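Local coordinates for Cap5O (Staphylococcus aureus, PDB 3OJO), which probably oxidises UDP-N-acetyl-mannosamine with NAD as the hydride acceptor, a step in the biosynthesis of the capsular polysaccharide, at residues G315-V320 with E351-D356; G322-G327 with S382-F387; E386-S391 with K407-S412. All coordinates share one frame; numbering follows the deposited sequence.

Contact 1: G315-V320 with E351-D356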
loop_
_atom_site.group_PDB
_atom_site.type_symbol
_atom_site.label_atom_id
_atom_site.label_comp_id
_atom_site.label_asym_id
_atom_site.label_seq_id
_atom_site.Cartn_x
_atom_site.Cartn_y
_atom_site.Cartn_z
ATOM N N GLY B 315 34.836 -17.538 -12.649
ATOM C CA GLY B 315 35.207 -16.869 -11.408
ATOM C C GLY B 315 34.256 -17.136 -10.254
ATOM O O GLY B 315 33.169 -17.700 -10.439
ATOM N N ASN B 316 34.679 -16.733 -9.052
ATOM C CA ASN B 316 33.945 -16.890 -7.796
ATOM C C ASN B 316 33.730 -15.532 -7.103
ATOM O O ASN B 316 32.872 -15.422 -6.228
ATOM C CB ASN B 316 34.732 -17.818 -6.853
ATOM C CG ASN B 316 34.475 -19.288 -7.051
ATOM O OD1 ASN B 316 33.799 -19.725 -7.999
ATOM N ND2 ASN B 316 34.984 -20.093 -6.133
ATOM N N LYS B 317 34.536 -14.516 -7.491
ATOM C CA LYS B 317 34.535 -13.189 -6.899
ATOM C C LYS B 317 33.344 -12.289 -7.212
ATOM O O LYS B 317 33.119 -11.910 -8.368
ATOM C CB LYS B 317 35.874 -12.463 -7.092
ATOM C CG LYS B 317 36.176 -11.495 -5.953
ATOM C CD LYS B 317 37.200 -10.450 -6.333
ATOM C CE LYS B 317 37.326 -9.408 -5.253
ATOM N NZ LYS B 317 38.284 -8.343 -5.627
ATOM N N VAL B 318 32.596 -11.938 -6.141
ATOM C CA VAL B 318 31.461 -11.017 -6.161
ATOM C C VAL B 318 31.802 -9.855 -5.241
ATOM O O VAL B 318 32.111 -10.075 -4.064
ATOM C CB VAL B 318 30.068 -11.644 -5.833
ATOM C CG1 VAL B 318 30.031 -12.260 -4.442
ATOM C CG2 VAL B 318 28.945 -10.614 -5.990
ATOM N N THR B 319 31.770 -8.624 -5.785
ATOM C CA THR B 319 32.028 -7.422 -5.003
ATOM C C THR B 319 30.706 -6.763 -4.617
ATOM O O THR B 319 29.978 -6.260 -5.471
ATOM C CB THR B 319 32.982 -6.457 -5.723
ATOM O OG1 THR B 319 34.157 -7.162 -6.104
ATOM C CG2 THR B 319 33.362 -5.268 -4.857
ATOM N N VAL B 320 30.408 -6.769 -3.327
ATOM C CA VAL B 320 29.212 -6.134 -2.779
ATOM C C VAL B 320 29.488 -4.618 -2.678
ATOM O O VAL B 320 30.546 -4.207 -2.191
ATOM C CB VAL B 320 28.806 -6.795 -1.428
ATOM C CG1 VAL B 320 27.916 -5.886 -0.585
ATOM C CG2 VAL B 320 28.145 -8.150 -1.659
ATOM N N GLU B 351 33.502 -16.098 -3.588
ATOM C CA GLU B 351 34.500 -15.290 -2.892
ATOM C C GLU B 351 33.937 -13.861 -2.824
ATOM O O GLU B 351 33.801 -13.192 -3.842
ATOM C CB GLU B 351 35.850 -15.348 -3.631
ATOM C CG GLU B 351 37.046 -15.165 -2.718
ATOM C CD GLU B 351 37.677 -13.786 -2.773
ATOM O OE1 GLU B 351 38.152 -13.387 -3.862
ATOM O OE2 GLU B 351 37.740 -13.124 -1.712
ATOM N N VAL B 352 33.534 -13.433 -1.627
ATOM C CA VAL B 352 32.905 -12.122 -1.441
ATOM C C VAL B 352 33.868 -11.032 -0.983
ATOM O O VAL B 352 34.780 -11.289 -0.194
ATOM C CB VAL B 352 31.599 -12.180 -0.602
ATOM C CG1 VAL B 352 30.881 -13.490 -0.834
ATOM C CG2 VAL B 352 31.877 -11.975 0.876
ATOM N N CYS B 353 33.635 -9.812 -1.460
ATOM C CA CYS B 353 34.433 -8.651 -1.122
ATOM C C CYS B 353 33.497 -7.442 -1.008
ATOM O O CYS B 353 32.856 -7.062 -1.985
ATOM C CB CYS B 353 35.529 -8.450 -2.169
ATOM S SG CYS B 353 36.559 -6.984 -1.926
ATOM N N ALA B 354 33.379 -6.875 0.198
ATOM C CA ALA B 354 32.512 -5.732 0.431
ATOM C C ALA B 354 33.184 -4.397 0.198
ATOM O O ALA B 354 34.305 -4.185 0.651
ATOM C CB ALA B 354 31.962 -5.781 1.836
ATOM N N TYR B 355 32.466 -3.478 -0.458
ATOM C CA TYR B 355 32.889 -2.101 -0.688
ATOM C C TYR B 355 31.801 -1.130 -0.208
ATOM O O TYR B 355 30.703 -1.109 -0.760
ATOM C CB TYR B 355 33.262 -1.825 -2.169
ATOM C CG TYR B 355 33.543 -0.357 -2.421
ATOM C CD1 TYR B 355 32.564 0.479 -2.957
ATOM C CD2 TYR B 355 34.749 0.220 -2.029
ATOM C CE1 TYR B 355 32.790 1.844 -3.130
ATOM C CE2 TYR B 355 34.980 1.589 -2.184
ATOM C CZ TYR B 355 34.006 2.392 -2.756
ATOM O OH TYR B 355 34.228 3.741 -2.913
ATOM N N ASP B 356 32.124 -0.313 0.807
ATOM C CA ASP B 356 31.233 0.733 1.305
ATOM C C ASP B 356 32.039 1.936 1.836
ATOM O O ASP B 356 32.740 1.801 2.840
ATOM C CB ASP B 356 30.183 0.220 2.313
ATOM C CG ASP B 356 28.986 1.147 2.476
ATOM O OD1 ASP B 356 27.850 0.645 2.543
ATOM O OD2 ASP B 356 29.193 2.366 2.587
#
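Lys317 and Glu351 lie side by side and point the same way from two neighbouring parallel strands. Glu351 OE1 rests against the Lys317 chain, 3.4 Å from CG. The charged ends do not meet: Lys317 NZ and Glu351 OE1 are 5.3 Å apart. The Lys317 chain runs on extended beyond CG and carries CE past the next partner along, 3.7 Å from Cys353 CB. Thr319 shares this face of the sheet, and its methyl CG2, anti to the backbone N, sits 3.4 Å from Cys353 O.

Val318 and Val352 form the matching pair on the other face, with their CG1 methyls 3.9 Å apart. Val320 and Ala354 follow on that face.

Five backbone hydrogen bonds join residues 316-320 to 351-355. Val318 N donates to Glu351 O at 2.9 Å, and Tyr355 N closes the row on Val320 O at 2.7 Å. Glu351 N also bonds Asn316 O, just before strand 317-320 begins.

The strands belong to a right-handed beta-alpha-beta crossover of the Rossmann-like C-terminal domain. Its helix 336-346 covers Val352 and Ala354, while helix 368-372 covers Cys353 and Tyr355.

Lys317 NZ is held by the carbonyls of Ala371 and Lys373, at the end of helix 368-372, where carbonyl groups would favour a positive charge; Thr319 OG1 also bonds Ala371 O. The lysine thus spends its ammonium there, and Glu351 probably adds only a longer-range attraction.

Contact 2: G322-G327 with S382-F387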
loop_
_atom_site.group_PDB
_atom_site.type_symbol
_atom_site.label_atom_id
_atom_site.label_comp_id
_atom_site.label_asym_id
_atom_site.label_seq_id
_atom_site.Cartn_x
_atom_site.Cartn_y
_atom_site.Cartn_z
ATOM N N GLY B 322 27.864 -1.514 -1.006
ATOM C CA GLY B 322 26.949 -1.062 0.028
ATOM C C GLY B 322 26.556 -2.164 0.989
ATOM O O GLY B 322 26.167 -3.254 0.565
ATOM N N LEU B 323 26.678 -1.885 2.295
ATOM C CA LEU B 323 26.354 -2.814 3.384
ATOM C C LEU B 323 25.272 -2.232 4.330
ATOM O O LEU B 323 24.915 -2.861 5.326
ATOM C CB LEU B 323 27.615 -3.164 4.181
ATOM C CG LEU B 323 28.697 -4.069 3.565
ATOM C CD1 LEU B 323 29.825 -4.221 4.538
ATOM C CD2 LEU B 323 28.192 -5.457 3.330
ATOM N N THR B 324 24.725 -1.062 3.980
ATOM C CA THR B 324 23.716 -0.353 4.773
ATOM C C THR B 324 22.318 -0.442 4.167
ATOM O O THR B 324 22.197 -0.599 2.949
ATOM C CB THR B 324 24.118 1.134 4.905
ATOM O OG1 THR B 324 24.138 1.741 3.607
ATOM C CG2 THR B 324 25.454 1.324 5.614
ATOM N N TYR B 325 21.259 -0.268 4.999
ATOM C CA TYR B 325 19.886 -0.252 4.480
ATOM C C TYR B 325 19.643 1.046 3.733
ATOM O O TYR B 325 19.317 1.011 2.551
ATOM C CB TYR B 325 18.826 -0.491 5.575
ATOM C CG TYR B 325 17.386 -0.291 5.111
ATOM C CD1 TYR B 325 16.846 -1.062 4.077
ATOM C CD2 TYR B 325 16.554 0.639 5.732
ATOM C CE1 TYR B 325 15.525 -0.886 3.653
ATOM C CE2 TYR B 325 15.233 0.825 5.313
ATOM C CZ TYR B 325 14.718 0.050 4.280
ATOM O OH TYR B 325 13.408 0.215 3.881
ATOM N N LYS B 326 19.842 2.179 4.398
ATOM C CA LYS B 326 19.634 3.453 3.742
ATOM C C LYS B 326 20.936 3.904 3.090
ATOM O O LYS B 326 22.019 3.496 3.518
ATOM C CB LYS B 326 19.078 4.508 4.726
ATOM C CG LYS B 326 17.801 4.068 5.431
ATOM C CD LYS B 326 17.237 5.128 6.351
ATOM C CE LYS B 326 16.197 4.547 7.285
ATOM N NZ LYS B 326 16.805 3.706 8.358
ATOM N N GLY B 327 20.810 4.711 2.047
ATOM C CA GLY B 327 21.946 5.290 1.354
ATOM C C GLY B 327 22.515 6.485 2.094
ATOM O O GLY B 327 21.782 7.195 2.779
ATOM N N SER B 382 23.095 -1.025 -1.796
ATOM C CA SER B 382 22.779 0.266 -1.153
ATOM C C SER B 382 22.696 1.388 -2.176
ATOM O O SER B 382 23.426 1.358 -3.158
ATOM C CB SER B 382 23.795 0.610 -0.070
ATOM O OG SER B 382 23.812 -0.406 0.920
ATOM N N ASP B 383 21.804 2.359 -1.961
ATOM C CA ASP B 383 21.632 3.488 -2.878
ATOM C C ASP B 383 22.459 4.746 -2.464
ATOM O O ASP B 383 21.937 5.866 -2.388
ATOM C CB ASP B 383 20.131 3.790 -3.148
ATOM C CG ASP B 383 19.286 4.170 -1.940
ATOM O OD1 ASP B 383 19.803 4.105 -0.798
ATOM O OD2 ASP B 383 18.103 4.500 -2.131
ATOM N N HIS B 384 23.768 4.538 -2.227
ATOM C CA HIS B 384 24.709 5.597 -1.895
ATOM C C HIS B 384 24.858 6.544 -3.080
ATOM O O HIS B 384 24.926 6.082 -4.221
ATOM C CB HIS B 384 26.074 5.004 -1.534
ATOM C CG HIS B 384 26.076 4.198 -0.279
ATOM N ND1 HIS B 384 25.480 4.662 0.877
ATOM C CD2 HIS B 384 26.656 3.006 -0.024
ATOM C CE1 HIS B 384 25.682 3.732 1.789
ATOM N NE2 HIS B 384 26.389 2.716 1.296
ATOM N N SER B 385 24.892 7.866 -2.809
ATOM C CA SER B 385 25.031 8.942 -3.808
ATOM C C SER B 385 26.198 8.712 -4.766
ATOM O O SER B 385 26.066 8.964 -5.965
ATOM C CB SER B 385 25.185 10.287 -3.112
ATOM O OG SER B 385 23.940 10.712 -2.582
ATOM N N GLU B 386 27.317 8.180 -4.230
ATOM C CA GLU B 386 28.548 7.859 -4.955
ATOM C C GLU B 386 28.315 6.877 -6.089
ATOM O O GLU B 386 29.007 6.946 -7.105
ATOM C CB GLU B 386 29.611 7.297 -3.994
ATOM C CG GLU B 386 30.033 8.268 -2.898
ATOM C CD GLU B 386 29.325 8.133 -1.562
ATOM O OE1 GLU B 386 28.074 8.042 -1.546
ATOM O OE2 GLU B 386 30.026 8.162 -0.525
ATOM N N PHE B 387 27.336 5.976 -5.921
ATOM C CA PHE B 387 26.999 4.929 -6.888
ATOM C C PHE B 387 26.182 5.414 -8.091
ATOM O O PHE B 387 26.043 4.676 -9.065
ATOM C CB PHE B 387 26.317 3.744 -6.180
ATOM C CG PHE B 387 27.101 3.020 -5.098
ATOM C CD1 PHE B 387 26.454 2.183 -4.192
ATOM C CD2 PHE B 387 28.490 3.121 -5.028
ATOM C CE1 PHE B 387 27.178 1.478 -3.219
ATOM C CE2 PHE B 387 29.209 2.420 -4.051
ATOM C CZ PHE B 387 28.550 1.604 -3.154
#
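Ser382 OG stands beside its own backbone N and anti to the carbonyl carbon (chi1 -59°), which aims it at Thr324 O. Thr324 OG1 sits between its backbone N and carbonyl carbon (chi1 63°), close to the His384 ring. The two segments are loops that follow neighbouring parallel strands, 317-321 and 377-380, in the Rossmann-like C-terminal domain. Ser382 OG gives a hydrogen bond of 2.6 Å to Thr324 O, in the carbonyl plane and on a lone pair. Thr324 OG1 in turn donates to Lys326 O at 2.8 Å, which braces the turn of its own loop.

Gly322 lets the loops close up, with its CA 3.6 Å from Ser382 CB. Ser382 CB also lies over one face of the His384 ring, offset toward the rim. At the other end of the loop Gly327 CA approaches the same ring obliquely, 3.6 Å from His384 ND1. That nitrogen bonds with the backbone N of Asp328. Phe387 brings its ring edge to Gly322 N.

Lys326 points away from this packing and touches bound pyridine-2,6-dicarboxylic acid. His384 crosses Thr324 at about a right angle, bringing CE1 to 3.1 Å from Thr324 OG1.

Contact 3: E386-S391 with K407-S412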
loop_
_atom_site.group_PDB
_atom_site.type_symbol
_atom_site.label_atom_id
_atom_site.label_comp_id
_atom_site.label_asym_id
_atom_site.label_seq_id
_atom_site.Cartn_x
_atom_site.Cartn_y
_atom_site.Cartn_z
ATOM N N GLU B 386 27.317 8.180 -4.230
ATOM C CA GLU B 386 28.548 7.859 -4.955
ATOM C C GLU B 386 28.315 6.877 -6.089
ATOM O O GLU B 386 29.007 6.946 -7.105
ATOM C CB GLU B 386 29.611 7.297 -3.994
ATOM C CG GLU B 386 30.033 8.268 -2.898
ATOM C CD GLU B 386 29.325 8.133 -1.562
ATOM O OE1 GLU B 386 28.074 8.042 -1.546
ATOM O OE2 GLU B 386 30.026 8.162 -0.525
ATOM N N PHE B 387 27.336 5.976 -5.921
ATOM C CA PHE B 387 26.999 4.929 -6.888
ATOM C C PHE B 387 26.182 5.414 -8.091
ATOM O O PHE B 387 26.043 4.676 -9.065
ATOM C CB PHE B 387 26.317 3.744 -6.180
ATOM C CG PHE B 387 27.101 3.020 -5.098
ATOM C CD1 PHE B 387 26.454 2.183 -4.192
ATOM C CD2 PHE B 387 28.490 3.121 -5.028
ATOM C CE1 PHE B 387 27.178 1.478 -3.219
ATOM C CE2 PHE B 387 29.209 2.420 -4.051
ATOM C CZ PHE B 387 28.550 1.604 -3.154
ATOM N N LYS B 388 25.661 6.653 -8.036
ATOM C CA LYS B 388 24.829 7.232 -9.101
ATOM C C LYS B 388 25.631 7.497 -10.361
ATOM O O LYS B 388 25.275 7.012 -11.436
ATOM C CB LYS B 388 24.097 8.505 -8.609
ATOM C CG LYS B 388 23.118 8.239 -7.464
ATOM C CD LYS B 388 22.553 9.504 -6.859
ATOM C CE LYS B 388 21.623 9.187 -5.712
ATOM N NZ LYS B 388 20.968 10.410 -5.173
ATOM N N ASN B 389 26.787 8.155 -10.181
ATOM C CA ASN B 389 27.711 8.571 -11.225
ATOM C C ASN B 389 28.969 7.699 -11.278
ATOM O O ASN B 389 30.051 8.123 -10.849
ATOM C CB ASN B 389 28.035 10.053 -11.045
ATOM C CG ASN B 389 26.801 10.929 -10.971
ATOM O OD1 ASN B 389 26.145 11.218 -11.989
ATOM N ND2 ASN B 389 26.446 11.355 -9.758
ATOM N N LEU B 390 28.810 6.461 -11.799
ATOM C CA LEU B 390 29.893 5.488 -11.971
ATOM C C LEU B 390 30.077 5.196 -13.467
ATOM O O LEU B 390 29.111 4.843 -14.143
ATOM C CB LEU B 390 29.620 4.159 -11.206
ATOM C CG LEU B 390 29.515 4.166 -9.664
ATOM C CD1 LEU B 390 29.144 2.791 -9.150
ATOM C CD2 LEU B 390 30.814 4.597 -8.999
ATOM N N SER B 391 31.309 5.355 -13.981
ATOM C CA SER B 391 31.658 5.103 -15.384
ATOM C C SER B 391 32.362 3.744 -15.522
ATOM O O SER B 391 32.658 3.121 -14.510
ATOM C CB SER B 391 32.551 6.223 -15.918
ATOM O OG SER B 391 32.606 6.196 -17.335
ATOM N N LYS B 407 19.032 -1.883 -6.274
ATOM C CA LYS B 407 18.513 -0.573 -5.831
ATOM C C LYS B 407 18.163 0.416 -6.962
ATOM O O LYS B 407 17.526 1.431 -6.680
ATOM C CB LYS B 407 19.495 0.098 -4.830
ATOM C CG LYS B 407 19.642 -0.610 -3.485
ATOM C CD LYS B 407 18.373 -0.559 -2.614
ATOM C CE LYS B 407 18.115 0.760 -1.949
ATOM N NZ LYS B 407 17.019 0.647 -0.954
ATOM N N ASN B 408 18.574 0.129 -8.224
ATOM C CA ASN B 408 18.364 0.983 -9.410
ATOM C C ASN B 408 18.939 2.407 -9.173
ATOM O O ASN B 408 18.281 3.423 -9.430
ATOM C CB ASN B 408 16.890 0.978 -9.855
ATOM C CG ASN B 408 16.632 1.602 -11.202
ATOM O OD1 ASN B 408 17.404 1.471 -12.150
ATOM N ND2 ASN B 408 15.517 2.285 -11.323
ATOM N N VAL B 409 20.181 2.448 -8.647
ATOM C CA VAL B 409 20.908 3.656 -8.271
ATOM C C VAL B 409 21.793 4.240 -9.393
ATOM O O VAL B 409 21.893 5.466 -9.498
ATOM C CB VAL B 409 21.633 3.486 -6.898
ATOM C CG1 VAL B 409 22.838 2.554 -6.987
ATOM C CG2 VAL B 409 22.022 4.827 -6.293
ATOM N N VAL B 410 22.412 3.376 -10.230
ATOM C CA VAL B 410 23.289 3.805 -11.321
ATOM C C VAL B 410 22.491 4.527 -12.396
ATOM O O VAL B 410 21.577 3.950 -12.990
ATOM C CB VAL B 410 24.161 2.670 -11.909
ATOM C CG1 VAL B 410 25.272 3.242 -12.787
ATOM C CG2 VAL B 410 24.758 1.809 -10.809
ATOM N N LYS B 411 22.830 5.795 -12.630
ATOM C CA LYS B 411 22.127 6.605 -13.620
ATOM C C LYS B 411 22.958 6.874 -14.894
ATOM O O LYS B 411 22.397 7.269 -15.920
ATOM C CB LYS B 411 21.496 7.859 -12.981
ATOM C CG LYS B 411 20.480 7.473 -11.908
ATOM C CD LYS B 411 19.467 8.553 -11.561
ATOM C CE LYS B 411 18.367 8.015 -10.663
ATOM N NZ LYS B 411 18.887 7.441 -9.391
ATOM N N SER B 412 24.261 6.543 -14.864
ATOM C CA SER B 412 25.183 6.695 -15.999
ATOM C C SER B 412 25.177 5.448 -16.896
ATOM O O SER B 412 25.345 4.337 -16.389
ATOM C CB SER B 412 26.597 6.954 -15.490
ATOM O OG SER B 412 26.979 5.956 -14.557
#
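Val409 overlaps two residues of the facing loop with its two methyls. CG1 meets Phe387 CB at 3.8 Å, and CG2 meets Lys388 CG at the same distance, 3.8 Å. CG1 lies between the backbone N and the carbonyl carbon (chi1 72°), while CG2 is anti to the N, and this spread lets one valine serve both neighbours. The side chains of Lys388 and Val409 cross at about a right angle. Past CG the lysine extends away from the contact.

The backbones are joined just beside this packing. Lys411 N donates to Lys388 O at 3.0 Å, with an N-H...O angle of 169°. Lys388 CA makes a CH...O contact with Val409 O at 3.4 Å. Val410 turns its side chain away overall, yet CG2 still touches Phe387 O at 3.6 Å.

At the far end Ser412 points toward residues 386-391. Its OG lies so close to Leu390 O that the details of a hydrogen bond between them are doubtful.

The contact joins the loops that follow strands 377-380 and 402-405, neighbours in the parallel sheet. Ile380 of the first strand packs on Phe387, Val409 and Val410. Asp405 OD2 accepts from the backbone N of both Val409 and Val410, so an acid at the end of the second strand positions the turn.

Lys388 NZ and Lys411 NZ are 5.6 Å apart and may repel each other mildly. Cohesion rests on the apolar contacts of Val409 and on the bond from Lys411 N to Lys388 O; the two lysines add no attraction.

How the contacts relate
All three contacts lie in the C-terminal domain, which corresponds to the family's UDP binding domain. Contact 1 pairs two strands of its sheet, and contacts 2 and 3 join loops beyond strand ends. Asp356 ties contact 1 to contact 2: its OD1 is 2.8 Å from both Leu323 N and His384 NE2, each a probable hydrogen bond. Phe387 belongs to contacts 2 and 3 and packs its CE2 3.7 Å from Tyr355 CE1 of contact 1. Contacts 2 and 3, centres 10 Å apart, also touch through Asp383 and Lys407. Contact 2 is nearest the cofactor: the Lys326 side chain is about 7 Å from bound NAD and about 3 Å from pyridine-2,6-dicarboxylic acid.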